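Local coordinates for protein malate dehydrogenase (Naegleria fowleri, PDB 6UM4) that probably catalyses the reversible, NAD(P)-dependent oxidation of malate to oxaloacetate, at residues V98-S103 and Q127-R132; A174-L179 and D216-I221. All blocks are in the same frame, centred on the assembly; numbering follows the deposited sequence.

Contact 1 of 2, residues V98-S103 and Q127-R132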
loop_
_atom_site.group_PDB
_atom_site.type_symbol
_atom_site.label_atom_id
_atom_site.label_comp_id
_atom_site.label_asym_id
_atom_site.label_seq_id
_atom_site.Cartn_x
_atom_site.Cartn_y
_atom_site.Cartn_z
ATOM N N VAL A 98 -7.268 -16.488 -10.067
ATOM C CA VAL A 98 -6.124 -17.208 -9.526
ATOM C C VAL A 98 -6.165 -17.089 -8.003
ATOM O O VAL A 98 -6.767 -16.168 -7.439
ATOM C CB VAL A 98 -4.786 -16.676 -10.077
ATOM C CG1 VAL A 98 -4.778 -16.756 -11.593
ATOM C CG2 VAL A 98 -4.564 -15.232 -9.591
ATOM N N THR A 99 -5.507 -18.035 -7.340
ATOM C CA THR A 99 -5.467 -18.138 -5.884
ATOM C C THR A 99 -4.062 -17.835 -5.368
ATOM O O THR A 99 -3.086 -18.447 -5.825
ATOM C CB THR A 99 -5.886 -19.547 -5.461
ATOM O OG1 THR A 99 -7.240 -19.757 -5.832
ATOM C CG2 THR A 99 -5.753 -19.734 -3.962
ATOM N N ILE A 100 -3.956 -16.928 -4.392
ATOM C CA ILE A 100 -2.668 -16.529 -3.825
ATOM C C ILE A 100 -2.684 -16.823 -2.329
ATOM O O ILE A 100 -3.521 -16.284 -1.598
ATOM C CB ILE A 100 -2.374 -15.037 -4.058
ATOM C CG1 ILE A 100 -2.598 -14.641 -5.518
ATOM C CG2 ILE A 100 -0.942 -14.706 -3.655
ATOM C CD1 ILE A 100 -3.113 -13.184 -5.652
ATOM N N THR A 101 -1.733 -17.619 -1.862
ATOM C CA THR A 101 -1.571 -17.882 -0.432
ATOM C C THR A 101 -0.504 -16.958 0.147
ATOM O O THR A 101 0.603 -16.881 -0.384
ATOM C CB THR A 101 -1.177 -19.343 -0.183
ATOM O OG1 THR A 101 -2.131 -20.206 -0.811
ATOM C CG2 THR A 101 -1.126 -19.642 1.307
ATOM N N VAL A 102 -0.822 -16.283 1.250
ATOM C CA VAL A 102 0.123 -15.388 1.910
ATOM C C VAL A 102 0.214 -15.804 3.371
ATOM O O VAL A 102 -0.802 -15.829 4.077
ATOM C CB VAL A 102 -0.274 -13.902 1.795
ATOM C CG1 VAL A 102 0.759 -13.032 2.509
ATOM C CG2 VAL A 102 -0.404 -13.477 0.332
ATOM N N SER A 103 1.420 -16.152 3.816
ATOM C CA SER A 103 1.658 -16.448 5.218
ATOM C C SER A 103 2.050 -15.162 5.950
ATOM O O SER A 103 2.219 -14.101 5.347
ATOM C CB SER A 103 2.735 -17.530 5.361
ATOM O OG SER A 103 4.002 -17.022 4.971
ATOM N N GLN A 127 -7.248 -9.406 -13.722
ATOM C CA GLN A 127 -6.998 -10.719 -13.131
ATOM C C GLN A 127 -7.628 -10.810 -11.747
ATOM O O GLN A 127 -7.027 -10.348 -10.761
ATOM C CB GLN A 127 -5.495 -10.991 -13.040
ATOM C CG GLN A 127 -5.148 -12.325 -12.398
ATOM C CD GLN A 127 -5.772 -13.480 -13.148
ATOM O OE1 GLN A 127 -5.336 -13.820 -14.239
ATOM N NE2 GLN A 127 -6.798 -14.077 -12.576
ATOM N N PRO A 128 -8.812 -11.414 -11.620
ATOM C CA PRO A 128 -9.425 -11.593 -10.297
ATOM C C PRO A 128 -8.566 -12.449 -9.385
ATOM O O PRO A 128 -7.883 -13.373 -9.824
ATOM C CB PRO A 128 -10.752 -12.301 -10.613
ATOM C CG PRO A 128 -11.023 -11.996 -12.041
ATOM C CD PRO A 128 -9.682 -11.913 -12.700
ATOM N N VAL A 129 -8.629 -12.159 -8.089
ATOM C CA VAL A 129 -7.760 -12.818 -7.127
ATOM C C VAL A 129 -8.563 -13.372 -5.964
ATOM O O VAL A 129 -9.613 -12.845 -5.587
ATOM C CB VAL A 129 -6.652 -11.869 -6.613
ATOM C CG1 VAL A 129 -5.751 -11.488 -7.743
ATOM C CG2 VAL A 129 -7.272 -10.613 -6.023
ATOM N N LYS A 130 -8.073 -14.489 -5.435
ATOM C CA LYS A 130 -8.531 -15.078 -4.188
ATOM C C LYS A 130 -7.347 -15.168 -3.244
ATOM O O LYS A 130 -6.293 -15.703 -3.613
ATOM C CB LYS A 130 -9.138 -16.460 -4.410
ATOM C CG LYS A 130 -10.337 -16.474 -5.349
ATOM C CD LYS A 130 -10.917 -17.863 -5.477
ATOM C CE LYS A 130 -12.069 -17.866 -6.472
ATOM N NZ LYS A 130 -12.780 -19.171 -6.477
ATOM N N LEU A 131 -7.523 -14.662 -2.034
ATOM C CA LEU A 131 -6.464 -14.634 -1.036
ATOM C C LEU A 131 -6.719 -15.724 -0.011
ATOM O O LEU A 131 -7.811 -15.808 0.557
ATOM C CB LEU A 131 -6.403 -13.270 -0.354
ATOM C CG LEU A 131 -5.862 -12.104 -1.183
ATOM C CD1 LEU A 131 -6.019 -10.791 -0.414
ATOM C CD2 LEU A 131 -4.430 -12.367 -1.512
ATOM N N ARG A 132 -5.715 -16.552 0.224
ATOM C CA ARG A 132 -5.742 -17.519 1.307
ATOM C C ARG A 132 -4.680 -17.079 2.299
ATOM O O ARG A 132 -3.480 -17.195 2.026
ATOM C CB ARG A 132 -5.504 -18.936 0.784
ATOM C CG ARG A 132 -6.603 -19.406 -0.184
ATOM C CD ARG A 132 -6.404 -20.869 -0.624
ATOM N NE ARG A 132 -6.855 -21.817 0.383
ATOM C CZ ARG A 132 -8.124 -22.218 0.506
ATOM N NH1 ARG A 132 -9.081 -21.607 -0.187
ATOM N NH2 ARG A 132 -8.456 -23.116 1.431
#
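Arg132 runs its aliphatic part over Thr99, whose CG2 lies 3.6 Å from Arg132 CD; a bend at chi3 (79°) then turns the guanidinium away from residues 98-103, and there NH2 is hydrogen-bonded to the carbonyl of Asp169 and the group makes a cation-pi contact with Tyr162. Arg132 and Val98 bury the most surface here, followed by Ile100. At the other end Val98 and Gln127 meet at about a right angle, Val98 CG1 resting 3.5 Å from Gln127 NE2. Gln127 NE2 donates to Pro128 O (3.0 Å), in the carbonyl plane on a lone pair, and to Pro96 O. Because Val98 N donates to Pro128 O as well (3.2 Å), two N-H groups grip this carbonyl where the strands begin to pair. The two strands are the first and second of the parallel Rossmann-type sheet, joined through helix 108-118 in a beta-alpha-beta unit, and four further backbone bonds run up to Val102 N and Arg132 O. Ile100 is on the helix-covered face with Val129 and Leu131: its CD1 reaches back to Val129 CG1 (3.8 Å), while Ile117 of the helix packs on both Ile100 and Leu131.

Contact 2 of 2, residues A174-L179 and D216-I221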
loop_
_atom_site.group_PDB
_atom_site.type_symbol
_atom_site.label_atom_id
_atom_site.label_comp_id
_atom_site.label_asym_id
_atom_site.label_seq_id
_atom_site.Cartn_x
_atom_site.Cartn_y
_atom_site.Cartn_z
ATOM N N ALA A 174 -3.410 -23.317 -4.531
ATOM C CA ALA A 174 -2.605 -22.117 -4.713
ATOM C C ALA A 174 -1.999 -22.081 -6.108
ATOM O O ALA A 174 -1.455 -23.082 -6.590
ATOM C CB ALA A 174 -1.508 -22.047 -3.654
ATOM N N ASP A 175 -2.137 -20.935 -6.771
ATOM C CA ASP A 175 -1.384 -20.640 -7.982
ATOM C C ASP A 175 -0.131 -19.851 -7.667
ATOM O O ASP A 175 0.844 -19.905 -8.427
ATOM C CB ASP A 175 -2.217 -19.833 -8.977
ATOM C CG ASP A 175 -3.414 -20.569 -9.448
ATOM O OD1 ASP A 175 -3.239 -21.674 -10.003
ATOM O OD2 ASP A 175 -4.527 -20.034 -9.265
ATOM N N TYR A 176 -0.170 -19.115 -6.560
ATOM C CA TYR A 176 0.909 -18.269 -6.097
ATOM C C TYR A 176 1.001 -18.386 -4.589
ATOM O O TYR A 176 -0.012 -18.544 -3.905
ATOM C CB TYR A 176 0.658 -16.810 -6.486
ATOM C CG TYR A 176 0.504 -16.604 -7.968
ATOM C CD1 TYR A 176 1.609 -16.620 -8.812
ATOM C CD2 TYR A 176 -0.732 -16.424 -8.533
ATOM C CE1 TYR A 176 1.471 -16.437 -10.186
ATOM C CE2 TYR A 176 -0.883 -16.240 -9.902
ATOM C CZ TYR A 176 0.219 -16.246 -10.721
ATOM O OH TYR A 176 0.055 -16.072 -12.080
ATOM N N ALA A 177 2.220 -18.312 -4.073
ATOM C CA ALA A 177 2.402 -18.256 -2.631
ATOM C C ALA A 177 3.510 -17.262 -2.315
ATOM O O ALA A 177 4.596 -17.321 -2.896
ATOM C CB ALA A 177 2.701 -19.639 -2.038
ATOM N N ILE A 178 3.231 -16.352 -1.391
ATOM C CA ILE A 178 4.205 -15.384 -0.902
ATOM C C ILE A 178 4.424 -15.688 0.571
ATOM O O ILE A 178 3.484 -15.618 1.373
ATOM C CB ILE A 178 3.743 -13.927 -1.114
ATOM C CG1 ILE A 178 3.578 -13.658 -2.609
ATOM C CG2 ILE A 178 4.759 -12.938 -0.522
ATOM C CD1 ILE A 178 2.991 -12.313 -2.925
ATOM N N LEU A 179 5.644 -16.081 0.917
ATOM C CA LEU A 179 5.930 -16.621 2.241
ATOM C C LEU A 179 6.626 -15.555 3.065
ATOM O O LEU A 179 7.848 -15.397 2.985
ATOM C CB LEU A 179 6.764 -17.892 2.116
ATOM C CG LEU A 179 6.022 -18.900 1.251
ATOM C CD1 LEU A 179 6.661 -20.268 1.266
ATOM C CD2 LEU A 179 4.538 -18.971 1.724
ATOM N N ASP A 216 1.629 -25.562 -11.333
ATOM C CA ASP A 216 2.428 -24.460 -11.861
ATOM C C ASP A 216 2.652 -23.360 -10.835
ATOM O O ASP A 216 2.945 -22.224 -11.223
ATOM C CB ASP A 216 1.763 -23.858 -13.102
ATOM C CG ASP A 216 1.698 -24.828 -14.270
ATOM O OD1 ASP A 216 2.541 -25.755 -14.337
ATOM O OD2 ASP A 216 0.801 -24.656 -15.127
ATOM N N VAL A 217 2.472 -23.662 -9.543
ATOM C CA VAL A 217 2.520 -22.627 -8.517
ATOM C C VAL A 217 3.882 -21.931 -8.532
ATOM O O VAL A 217 4.932 -22.559 -8.737
ATOM C CB VAL A 217 2.202 -23.226 -7.136
ATOM C CG1 VAL A 217 3.189 -24.340 -6.806
ATOM C CG2 VAL A 217 2.233 -22.140 -6.050
ATOM N N LEU A 218 3.862 -20.612 -8.362
ATOM C CA LEU A 218 5.080 -19.834 -8.166
ATOM C C LEU A 218 5.139 -19.431 -6.706
ATOM O O LEU A 218 4.139 -18.949 -6.155
ATOM C CB LEU A 218 5.135 -18.605 -9.085
ATOM C CG LEU A 218 4.982 -18.893 -10.586
ATOM C CD1 LEU A 218 5.020 -17.601 -11.384
ATOM C CD2 LEU A 218 6.072 -19.893 -11.095
ATOM N N VAL A 219 6.292 -19.670 -6.079
ATOM C CA VAL A 219 6.484 -19.463 -4.644
ATOM C C VAL A 219 7.582 -18.427 -4.442
ATOM O O VAL A 219 8.716 -18.617 -4.911
ATOM C CB VAL A 219 6.854 -20.773 -3.922
ATOM C CG1 VAL A 219 6.956 -20.533 -2.439
ATOM C CG2 VAL A 219 5.853 -21.877 -4.215
ATOM N N LEU A 220 7.267 -17.366 -3.699
ATOM C CA LEU A 220 8.232 -16.330 -3.355
ATOM C C LEU A 220 8.490 -16.403 -1.858
ATOM O O LEU A 220 7.549 -16.344 -1.062
ATOM C CB LEU A 220 7.716 -14.941 -3.758
ATOM C CG LEU A 220 8.555 -13.779 -3.225
ATOM C CD1 LEU A 220 9.999 -13.881 -3.743
ATOM C CD2 LEU A 220 7.931 -12.449 -3.582
ATOM N N ILE A 221 9.752 -16.554 -1.474
ATOM C CA ILE A 221 10.144 -16.582 -0.068
ATOM C C ILE A 221 10.675 -15.205 0.305
ATOM O O ILE A 221 11.629 -14.713 -0.302
ATOM C CB ILE A 221 11.199 -17.662 0.221
ATOM C CG1 ILE A 221 10.570 -19.058 0.346
ATOM C CG2 ILE A 221 11.929 -17.331 1.514
ATOM C CD1 ILE A 221 10.194 -19.713 -0.966
HETATM O O HOH W 1 1.102 -20.058 -11.097
#
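Residues 176-179 and 218-221 run parallel, their axes 4.8 Å apart and inclined by only 9°, and four backbone hydrogen bonds, from Leu218 N–Asp175 O to Leu179 N–Leu220 O, join them in the alternating parallel pattern. One of the inner bonds, Leu220 N to Ala177 O, is 2.8 Å long and nearly straight (172°). Asp175 O accepts from Leu218 N and from a water, which donates its second hydrogen to Asp216 O and so bridges residues 174-179 and 216-221 at their N-terminal ends. The same water lies 3.7 Å above one face of the Tyr176 ring, offset toward the rim. Tyr176 and Leu218 point the same way, side by side, and Leu218 CD1 meets the ring at its edge, near its plane, 3.9 Å from Tyr176 CE1. These strands and the connecting helix 191-212 form a beta-alpha-beta unit of the Rossmann-type domain, whose relatives bind the nicotinamide cofactor. Ala177, Leu179 and Val219 face that helix: Leu209 packs on Ala177 and Val219, and Phe202 on Leu179. Val219 CG1 lies 3.7 Å from Leu179 CD1; chi1 of -176°, which turns this methyl to the side opposite the backbone N, sets it there, and the same methyl of Leu179 approaches Ile221 CG1. On the Tyr176 face, Met343 of helix 332-348 covers both Tyr176 and Leu220. Val217 places CG2 3.5 Å from Asp175 O, packing a methyl against the carbonyl already held by Leu218 N and the water.

How the contacts relate
Strands 98-102 and 176-179 are neighbours in one parallel sheet, so contact 1 and contact 2 are successive joints of it, with centres about 9 Å apart. The seam between them is carried by the probable hydrogen bonds Thr99 O to Asp175 N and Thr101 N to Tyr176 O, both 2.8 Å, and by Asp175, whose carboxylate accepts from Thr99 N. Contact 1 is only partly buried, and long polar chains such as Arg132 and Lys130 line one of its faces. Contact 2 lies nearer the centre of the chain and is mostly buried: apolar side chains and the Tyr176 ring pack between helices 191-212 and 332-348.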